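Long-range contacts in putative D-alanine N-acetyltransferase of GNAT family (Desulfovibrio desulfuricans subsp. desulfuricans, PDB 2R7H), which probably transfers an acyl group, most likely acetyl from acetyl-CoA, to the amino group of an acceptor, possibly D-alanine: residues 30-35 with 51-56; 68-73 with 80-85; 95-100 with 114-119. All coordinates share one frame; numbering follows the deposited sequence.

Contact 1 (30-35 with 51-56)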
loop_
_atom_site.group_PDB
_atom_site.type_symbol
_atom_site.label_atom_id
_atom_site.label_comp_id
_atom_site.label_asym_id
_atom_site.label_seq_id
_atom_site.Cartn_x
_atom_site.Cartn_y
_atom_site.Cartn_z
ATOM N N ASP B 30 -19.302 14.530 8.506
ATOM C CA ASP B 30 -18.876 13.152 8.232
ATOM C C ASP B 30 -17.695 12.521 8.983
ATOM O O ASP B 30 -17.758 11.323 9.315
ATOM C CB ASP B 30 -18.659 12.977 6.720
ATOM C CG ASP B 30 -19.939 13.180 5.900
ATOM O OD1 ASP B 30 -21.073 12.992 6.405
ATOM O OD2 ASP B 30 -19.793 13.518 4.711
ATOM N N ALA B 31 -16.637 13.301 9.207
ATOM C CA ALA B 31 -15.433 12.838 9.914
ATOM C C ALA B 31 -15.771 12.212 11.272
ATOM O O ALA B 31 -15.317 11.110 11.575
ATOM C CB ALA B 31 -14.457 13.990 10.105
ATOM N N LEU B 32 -16.598 12.896 12.057
ATOM C CA LEU B 32 -16.990 12.388 13.365
ATOM C C LEU B 32 -18.053 11.274 13.255
ATOM O O LEU B 32 -18.021 10.331 14.047
ATOM C CB LEU B 32 -17.475 13.516 14.266
ATOM C CG LEU B 32 -17.466 13.148 15.748
ATOM C CD1 LEU B 32 -16.009 12.903 16.206
ATOM C CD2 LEU B 32 -18.131 14.253 16.596
ATOM N N LEU B 33 -18.979 11.380 12.285
ATOM C CA LEU B 33 -20.024 10.356 12.056
ATOM C C LEU B 33 -19.367 9.052 11.660
ATOM O O LEU B 33 -19.811 7.984 12.090
ATOM C CB LEU B 33 -21.044 10.796 10.984
ATOM C CG LEU B 33 -22.001 11.935 11.321
ATOM C CD1 LEU B 33 -22.674 12.503 10.091
ATOM C CD2 LEU B 33 -23.027 11.486 12.358
ATOM N N VAL B 34 -18.340 9.142 10.808
ATOM C CA VAL B 34 -17.567 7.973 10.375
ATOM C C VAL B 34 -16.862 7.347 11.577
ATOM O O VAL B 34 -16.891 6.112 11.764
ATOM C CB VAL B 34 -16.553 8.336 9.284
ATOM C CG1 VAL B 34 -15.418 7.308 9.203
ATOM C CG2 VAL B 34 -17.295 8.539 7.945
ATOM N N ARG B 35 -16.247 8.197 12.389
ATOM C CA ARG B 35 -15.553 7.699 13.579
ATOM C C ARG B 35 -16.524 6.917 14.441
ATOM O O ARG B 35 -16.225 5.792 14.801
ATOM C CB ARG B 35 -14.933 8.807 14.403
ATOM C CG ARG B 35 -13.940 8.217 15.393
ATOM C CD ARG B 35 -13.436 9.169 16.415
ATOM N NE ARG B 35 -12.487 8.407 17.224
ATOM C CZ ARG B 35 -11.190 8.236 16.965
ATOM N NH1 ARG B 35 -10.620 8.871 15.963
ATOM N NH2 ARG B 35 -10.445 7.458 17.781
ATOM N N VAL B 51 -7.386 6.561 11.847
ATOM C CA VAL B 51 -7.122 6.471 10.415
ATOM C C VAL B 51 -8.461 6.714 9.679
ATOM O O VAL B 51 -8.547 7.621 8.847
ATOM C CB VAL B 51 -6.469 5.102 9.997
ATOM C CG1 VAL B 51 -6.330 5.007 8.470
ATOM C CG2 VAL B 51 -5.106 4.916 10.681
ATOM N N ALA B 52 -9.501 5.963 10.062
ATOM C CA ALA B 52 -10.837 6.087 9.461
ATOM C C ALA B 52 -11.296 7.541 9.376
ATOM O O ALA B 52 -11.723 7.993 8.314
ATOM C CB ALA B 52 -11.847 5.222 10.210
ATOM N N GLN B 53 -11.126 8.286 10.465
ATOM C CA GLN B 53 -11.507 9.694 10.511
ATOM C C GLN B 53 -10.567 10.599 9.712
ATOM O O GLN B 53 -11.037 11.549 9.073
ATOM C CB GLN B 53 -11.563 10.177 11.961
ATOM C CG GLN B 53 -12.010 11.643 12.112
ATOM C CD GLN B 53 -12.084 12.099 13.550
ATOM O OE1 GLN B 53 -11.816 11.339 14.466
ATOM N NE2 GLN B 53 -12.440 13.360 13.748
ATOM N N GLU B 54 -9.262 10.311 9.748
ATOM C CA GLU B 54 -8.259 11.125 9.035
ATOM C C GLU B 54 -8.502 11.155 7.526
ATOM O O GLU B 54 -8.365 12.217 6.903
ATOM C CB GLU B 54 -6.831 10.656 9.353
ATOM N N LEU B 55 -8.877 10.007 6.949
ATOM C CA LEU B 55 -9.189 9.907 5.513
ATOM C C LEU B 55 -10.334 10.844 5.107
ATOM O O LEU B 55 -10.319 11.383 4.012
ATOM C CB LEU B 55 -9.573 8.476 5.135
ATOM C CG LEU B 55 -8.547 7.347 5.291
ATOM C CD1 LEU B 55 -9.148 6.000 4.906
ATOM C CD2 LEU B 55 -7.295 7.607 4.479
ATOM N N VAL B 56 -11.331 11.003 5.981
ATOM C CA VAL B 56 -12.466 11.874 5.714
ATOM C C VAL B 56 -12.010 13.335 5.797
ATOM O O VAL B 56 -12.450 14.175 5.002
ATOM C CB VAL B 56 -13.641 11.610 6.673
ATOM C CG1 VAL B 56 -14.758 12.592 6.410
ATOM C CG2 VAL B 56 -14.150 10.169 6.531
#
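A52 is the first residue of 51-56 to meet the other helix, and it meets V34. Its methyl group points at the partner helix and packs against V34 CG1, with A52 CB 4.3 Å from V34 CG1; the same V34 methyl also rests near the A52 carbonyl.

One residue on, Q53 makes the polar part of the contact. Its chain leaves with CG anti to the backbone N (chi1 -178°) and stays extended, so it lies across the partner helix at the level of A31: Q53 CG is 3.4 Å from A31 O, and A31 CB sits alongside. At the end of the chain, R35 NH1 donates to Q53 OE1 over 3.1 Å. The donor approaches in the carbonyl plane of the amide, and the oxygen in turn lies close to the guanidinium plane, although the two planes are turned 67° apart. R35 CD also presses on this oxygen, so one arginine touches it through both a methylene and an N-H. Salt bridges of NE with E39 and of NH1 with D50 hold the guanidinium in place, so NH1 is shared between D50 and Q53 OE1.

V56 closes the segment, with its two methyls dividing the work. V56 CG1 packs against the first turn of the other helix, 3.4 Å from A31 N, and touches D30 CB and A31 CB. V56 CG2 meets V34 tip to tip, 3.8 Å from V34 CG2.

The axes come within 8.4 Å, nearly antiparallel, consistent with the small A31 opposite Q53. Both helices lie against one face of the central sheet: V34 and A52 rest on Y82 of strand 78-87, while L55 and V56 cover F70 of strand 69-75. D30 forms a salt bridge with R23 on the edge strand.

Contact 2 (68-73 with 80-85)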
loop_
_atom_site.group_PDB
_atom_site.type_symbol
_atom_site.label_atom_id
_atom_site.label_comp_id
_atom_site.label_asym_id
_atom_site.label_seq_id
_atom_site.Cartn_x
_atom_site.Cartn_y
_atom_site.Cartn_z
ATOM N N TYR B 68 -9.013 9.301 -1.875
ATOM C CA TYR B 68 -9.905 8.564 -0.994
ATOM C C TYR B 68 -11.328 8.998 -1.354
ATOM O O TYR B 68 -11.661 10.171 -1.279
ATOM C CB TYR B 68 -9.607 8.816 0.490
ATOM C CG TYR B 68 -8.213 8.406 0.857
ATOM C CD1 TYR B 68 -7.854 7.074 0.765
ATOM C CD2 TYR B 68 -7.274 9.318 1.325
ATOM C CE1 TYR B 68 -6.586 6.637 1.062
ATOM C CE2 TYR B 68 -5.970 8.894 1.632
ATOM C CZ TYR B 68 -5.644 7.535 1.486
ATOM O OH TYR B 68 -4.395 7.032 1.776
ATOM N N HIS B 69 -12.137 8.021 -1.739
ATOM C CA HIS B 69 -13.519 8.191 -2.121
ATOM C C HIS B 69 -14.378 7.487 -1.096
ATOM O O HIS B 69 -13.936 6.528 -0.450
ATOM C CB HIS B 69 -13.719 7.598 -3.503
ATOM C CG HIS B 69 -12.898 8.270 -4.544
ATOM N ND1 HIS B 69 -13.421 9.216 -5.394
ATOM C CD2 HIS B 69 -11.574 8.204 -4.817
ATOM C CE1 HIS B 69 -12.464 9.654 -6.197
ATOM N NE2 HIS B 69 -11.333 9.061 -5.865
ATOM N N PHE B 70 -15.620 7.947 -1.002
ATOM C CA PHE B 70 -16.588 7.475 -0.026
ATOM C C PHE B 70 -17.992 7.302 -0.574
ATOM O O PHE B 70 -18.385 8.033 -1.478
ATOM C CB PHE B 70 -16.718 8.555 1.077
ATOM C CG PHE B 70 -15.454 8.813 1.828
ATOM C CD1 PHE B 70 -14.549 9.764 1.395
ATOM C CD2 PHE B 70 -15.143 8.061 2.932
ATOM C CE1 PHE B 70 -13.349 9.978 2.066
ATOM C CE2 PHE B 70 -13.949 8.266 3.594
ATOM C CZ PHE B 70 -13.054 9.227 3.154
ATOM N N VAL B 71 -18.720 6.316 -0.028
ATOM C CA VAL B 71 -20.174 6.119 -0.321
ATOM C C VAL B 71 -20.765 6.002 1.091
ATOM O O VAL B 71 -20.420 5.073 1.825
ATOM C CB VAL B 71 -20.558 4.842 -1.119
ATOM C CG1 VAL B 71 -22.094 4.803 -1.274
ATOM C CG2 VAL B 71 -19.851 4.765 -2.490
ATOM N N PHE B 72 -21.560 6.988 1.505
ATOM C CA PHE B 72 -22.189 7.003 2.823
ATOM C C PHE B 72 -23.652 6.570 2.707
ATOM O O PHE B 72 -24.359 7.113 1.880
ATOM C CB PHE B 72 -22.166 8.424 3.411
ATOM C CG PHE B 72 -20.787 9.045 3.488
ATOM C CD1 PHE B 72 -19.891 8.634 4.446
ATOM C CD2 PHE B 72 -20.406 10.053 2.609
ATOM C CE1 PHE B 72 -18.637 9.194 4.528
ATOM C CE2 PHE B 72 -19.162 10.634 2.696
ATOM C CZ PHE B 72 -18.269 10.199 3.664
ATOM N N ALA B 73 -24.083 5.569 3.482
ATOM C CA ALA B 73 -25.480 5.111 3.503
ATOM C C ALA B 73 -26.143 5.874 4.670
ATOM O O ALA B 73 -25.695 5.749 5.826
ATOM C CB ALA B 73 -25.546 3.596 3.731
ATOM N N ALA B 80 -26.032 5.161 8.591
ATOM C CA ALA B 80 -26.200 3.715 8.823
ATOM C C ALA B 80 -24.885 2.931 8.600
ATOM O O ALA B 80 -24.637 1.894 9.225
ATOM C CB ALA B 80 -27.294 3.191 7.920
ATOM N N GLY B 81 -24.044 3.456 7.716
ATOM C CA GLY B 81 -22.766 2.855 7.393
ATOM C C GLY B 81 -22.096 3.552 6.218
ATOM O O GLY B 81 -22.584 4.556 5.701
ATOM N N TYR B 82 -20.940 3.048 5.817
ATOM C CA TYR B 82 -20.233 3.665 4.701
ATOM C C TYR B 82 -19.137 2.755 4.184
ATOM O O TYR B 82 -18.772 1.762 4.837
ATOM C CB TYR B 82 -19.621 5.030 5.096
ATOM C CG TYR B 82 -18.292 4.966 5.787
ATOM C CD1 TYR B 82 -18.157 4.402 7.044
ATOM C CD2 TYR B 82 -17.169 5.526 5.203
ATOM C CE1 TYR B 82 -16.926 4.321 7.665
ATOM C CE2 TYR B 82 -15.940 5.457 5.813
ATOM C CZ TYR B 82 -15.821 4.854 7.035
ATOM O OH TYR B 82 -14.589 4.821 7.637
ATOM N N ALA B 83 -18.633 3.109 3.005
ATOM C CA ALA B 83 -17.523 2.398 2.354
ATOM C C ALA B 83 -16.471 3.477 2.028
ATOM O O ALA B 83 -16.829 4.618 1.722
ATOM C CB ALA B 83 -17.963 1.747 1.129
ATOM N N CYS B 84 -15.203 3.113 2.134
ATOM C CA CYS B 84 -14.053 3.977 1.866
ATOM C C CYS B 84 -13.222 3.205 0.816
ATOM O O CYS B 84 -12.944 1.989 0.951
ATOM C CB CYS B 84 -13.223 4.213 3.141
ATOM S SG CYS B 84 -11.821 5.299 2.764
ATOM N N TYR B 85 -12.846 3.872 -0.258
ATOM C CA TYR B 85 -12.087 3.203 -1.315
ATOM C C TYR B 85 -11.299 4.208 -2.148
ATOM O O TYR B 85 -11.445 5.393 -1.985
ATOM C CB TYR B 85 -13.058 2.389 -2.217
ATOM C CG TYR B 85 -13.886 3.225 -3.133
ATOM C CD1 TYR B 85 -15.039 3.845 -2.711
ATOM C CD2 TYR B 85 -13.463 3.445 -4.447
ATOM C CE1 TYR B 85 -15.747 4.640 -3.579
ATOM C CE2 TYR B 85 -14.153 4.196 -5.296
ATOM C CZ TYR B 85 -15.286 4.805 -4.876
ATOM O OH TYR B 85 -15.935 5.584 -5.777
HETATM O O HOH W 1 -17.456 7.268 -4.681
#
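Y85 meets H69 because its ring is turned back between its own backbone N and carbonyl carbon (chi1 74°), which swings it across the neighbouring strand. There the tyrosine offers a face to H69 CB, which stands 3.7 Å from the Y85 ring centroid, a CH-pi contact offset toward the rim. The imidazole lies beyond the tyrosine ring, with little stacking between them. A water bonded to Y85 OH also reaches F70 O, weakly.

On the other face of the sheet, Y82 uses the same kind of rotation (chi1 83°) to lie side by side with F70 and F72. Y82 CD2 comes to the edge of the F70 ring at 4.0 Å from F70 CD2, while Y82 CB packs 3.7 Å from F72 CD1. C84 SG approaches the F70 ring obliquely, 3.7 Å from F70 CE2, in a sulfur-aromatic contact. The phenol oxygen of Y82 is hydrogen-bonded to W99 NE1 on the next strand.

Between these faces the backbones pair antiparallel. H69 with Y85 and V71 with A83 are hydrogen-bonded pairs joined in both directions; the H69 N bond to Y85 O is nearly straight, at 167°. Near the turn, A73 O accepts from A80 N at 2.8 Å and only weakly from G81 N, because A80 and G81 both face A73.

That doubling is a classic beta bulge, placed close to the turn of an antiparallel hairpin, 69-75 with 78-87, in the central sheet of the GNAT fold. At the hairpin's other end Y68 lines the pocket holding 2-ethoxyethanol.

Contact 3 (95-100 with 114-119)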
loop_
_atom_site.group_PDB
_atom_site.type_symbol
_atom_site.label_atom_id
_atom_site.label_comp_id
_atom_site.label_asym_id
_atom_site.label_seq_id
_atom_site.Cartn_x
_atom_site.Cartn_y
_atom_site.Cartn_z
ATOM N N TYR B 95 -8.230 -0.529 -8.119
ATOM C CA TYR B 95 -8.751 0.183 -6.959
ATOM C C TYR B 95 -8.678 -0.700 -5.711
ATOM O O TYR B 95 -8.749 -1.896 -5.803
ATOM C CB TYR B 95 -10.237 0.552 -7.209
ATOM C CG TYR B 95 -10.406 1.638 -8.240
ATOM C CD1 TYR B 95 -10.266 1.369 -9.602
ATOM C CD2 TYR B 95 -10.674 2.933 -7.858
ATOM C CE1 TYR B 95 -10.352 2.392 -10.548
ATOM C CE2 TYR B 95 -10.760 3.943 -8.774
ATOM C CZ TYR B 95 -10.613 3.670 -10.117
ATOM O OH TYR B 95 -10.721 4.688 -11.026
ATOM N N ASP B 96 -8.565 -0.052 -4.574
ATOM C CA ASP B 96 -8.595 -0.722 -3.298
ATOM C C ASP B 96 -9.831 -0.339 -2.497
ATOM O O ASP B 96 -10.151 0.831 -2.401
ATOM C CB ASP B 96 -7.400 -0.368 -2.457
ATOM C CG ASP B 96 -6.141 -1.057 -2.937
ATOM O OD1 ASP B 96 -6.053 -2.296 -2.873
ATOM O OD2 ASP B 96 -5.227 -0.326 -3.275
ATOM N N LEU B 97 -10.539 -1.345 -1.986
ATOM C CA LEU B 97 -11.654 -1.116 -1.063
ATOM C C LEU B 97 -10.963 -1.129 0.305
ATOM O O LEU B 97 -10.451 -2.157 0.697
ATOM C CB LEU B 97 -12.688 -2.273 -1.104
ATOM C CG LEU B 97 -13.882 -2.145 -0.112
ATOM C CD1 LEU B 97 -14.768 -0.863 -0.354
ATOM C CD2 LEU B 97 -14.725 -3.432 -0.224
ATOM N N TYR B 98 -10.920 0.001 1.002
ATOM C CA TYR B 98 -10.262 0.119 2.321
ATOM C C TYR B 98 -11.131 -0.591 3.372
ATOM O O TYR B 98 -10.633 -1.487 4.058
ATOM C CB TYR B 98 -9.831 1.593 2.579
ATOM C CG TYR B 98 -8.910 2.124 1.430
ATOM C CD1 TYR B 98 -7.733 1.458 1.115
ATOM C CD2 TYR B 98 -9.168 3.316 0.727
ATOM C CE1 TYR B 98 -6.878 1.882 0.069
ATOM C CE2 TYR B 98 -8.296 3.770 -0.340
ATOM C CZ TYR B 98 -7.144 3.038 -0.665
ATOM O OH TYR B 98 -6.207 3.401 -1.690
ATOM N N TRP B 99 -12.426 -0.261 3.464
ATOM C CA TRP B 99 -13.366 -1.017 4.333
ATOM C C TRP B 99 -14.794 -0.583 4.115
ATOM O O TRP B 99 -15.044 0.436 3.464
ATOM C CB TRP B 99 -13.038 -0.964 5.861
ATOM C CG TRP B 99 -12.860 0.400 6.271
ATOM C CD1 TRP B 99 -13.837 1.309 6.486
ATOM C CD2 TRP B 99 -11.612 1.076 6.479
ATOM N NE1 TRP B 99 -13.280 2.501 6.797
ATOM C CE2 TRP B 99 -11.918 2.393 6.803
ATOM C CE3 TRP B 99 -10.271 0.696 6.394
ATOM C CZ2 TRP B 99 -10.951 3.339 7.079
ATOM C CZ3 TRP B 99 -9.312 1.635 6.656
ATOM C CH2 TRP B 99 -9.657 2.943 7.013
ATOM N N ILE B 100 -15.703 -1.457 4.531
ATOM C CA ILE B 100 -17.106 -1.183 4.548
ATOM C C ILE B 100 -17.465 -1.304 6.050
ATOM O O ILE B 100 -17.215 -2.342 6.632
ATOM C CB ILE B 100 -17.956 -2.144 3.725
ATOM C CG1 ILE B 100 -17.576 -2.052 2.256
ATOM C CG2 ILE B 100 -19.474 -1.754 3.875
ATOM C CD1 ILE B 100 -18.332 -2.983 1.372
ATOM N N ALA B 114 -25.079 -3.658 -0.334
ATOM C CA ALA B 114 -25.566 -2.468 -1.036
ATOM C C ALA B 114 -24.446 -1.433 -1.179
ATOM O O ALA B 114 -24.296 -0.820 -2.227
ATOM C CB ALA B 114 -26.734 -1.842 -0.281
ATOM N N LEU B 115 -23.690 -1.213 -0.105
ATOM C CA LEU B 115 -22.552 -0.293 -0.147
ATOM C C LEU B 115 -21.482 -0.784 -1.118
ATOM O O LEU B 115 -20.967 0.013 -1.894
ATOM C CB LEU B 115 -21.978 -0.051 1.251
ATOM C CG LEU B 115 -22.756 0.920 2.118
ATOM C CD1 LEU B 115 -22.392 0.738 3.630
ATOM C CD2 LEU B 115 -22.535 2.351 1.647
ATOM N N LEU B 116 -21.152 -2.066 -1.093
ATOM C CA LEU B 116 -20.175 -2.612 -2.036
ATOM C C LEU B 116 -20.682 -2.438 -3.497
ATOM O O LEU B 116 -19.894 -2.141 -4.392
ATOM C CB LEU B 116 -19.921 -4.088 -1.781
ATOM C CG LEU B 116 -19.005 -4.844 -2.747
ATOM C CD1 LEU B 116 -17.540 -4.345 -2.796
ATOM C CD2 LEU B 116 -19.049 -6.311 -2.423
ATOM N N ALA B 117 -21.976 -2.712 -3.742
ATOM C CA ALA B 117 -22.541 -2.532 -5.088
ATOM C C ALA B 117 -22.345 -1.072 -5.579
ATOM O O ALA B 117 -22.040 -0.816 -6.751
ATOM C CB ALA B 117 -24.014 -2.958 -5.117
ATOM N N GLU B 118 -22.488 -0.113 -4.685
ATOM C CA GLU B 118 -22.281 1.276 -5.079
ATOM C C GLU B 118 -20.805 1.589 -5.403
ATOM O O GLU B 118 -20.505 2.351 -6.343
ATOM C CB GLU B 118 -22.824 2.217 -3.994
ATOM C CG GLU B 118 -24.326 2.105 -3.739
ATOM C CD GLU B 118 -25.199 2.182 -4.995
ATOM O OE1 GLU B 118 -24.981 3.062 -5.829
ATOM O OE2 GLU B 118 -26.112 1.340 -5.125
ATOM N N VAL B 119 -19.880 1.051 -4.597
ATOM C CA VAL B 119 -18.463 1.246 -4.847
ATOM C C VAL B 119 -18.116 0.673 -6.212
ATOM O O VAL B 119 -17.384 1.291 -6.967
ATOM C CB VAL B 119 -17.590 0.574 -3.754
ATOM C CG1 VAL B 119 -16.157 0.473 -4.215
ATOM C CG2 VAL B 119 -17.784 1.342 -2.376
#
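Strand 95-100 runs nearly antiparallel to helix 114-119, at 154° and with 9.7 Å between the axes, and L97 and I100 span the gap to L115, L116 and V119.

I100 meets the helix with both its branches. CG1 is anti to the carbonyl carbon (chi1 -63°) and carries CD1 crosswise onto L116, where I100 CD1 lies 3.7 Å from L116 CB. The shorter branch goes to the previous residue: I100 CG2 is 3.8 Å from L115 CD1, and the two side chains run alongside, pointing opposite ways.

L97 meets the next stretch of helix with both methyls. The L97 side chain lies roughly perpendicular to that of L116, with L97 CD2 3.9 Å from L116 CD1; L97 CD1 is farther from its partner, 4.2 Å from V119 CG2. L116 is therefore shared by both strand residues, and the interface is wholly apolar.

L97 and I100 fall on the same side because Y98 and W99 form a classic beta bulge opposite C84, which resets the alternation and turns both aromatic residues to the far face, where they line the 2-ethoxyethanol pocket. A bulge in this strand is a hallmark of GNAT enzymes.

The helix belongs to the beta-alpha-beta unit that leads on to strand 130-136, where L131 touches both L97 and L116. V119 continues onto A83 and Y85 of strand 78-87, and L115 onto V71 and A73 of strand 69-75.

Overall arrangement
The three contacts follow one another along the chain, each closing before the next opens, and build outward from one sheet. Contact 2, a hairpin within it, lies between the others: its centre is about 10 Å from that of contact 1 and about 7 Å from that of contact 3, while contacts 1 and 3 are about 16 Å apart. The helix pair of contact 1 packs on one face; helix 111-125 of contact 3 covers the other. Strands 78-87 and 94-102 are neighbours, tying contacts 2 and 3 directly. W99 packs on A52 and L55, Y68 on L55, and the Y98 ring meets that of Y68, which brings the three pocket residues together on the side of contact 1.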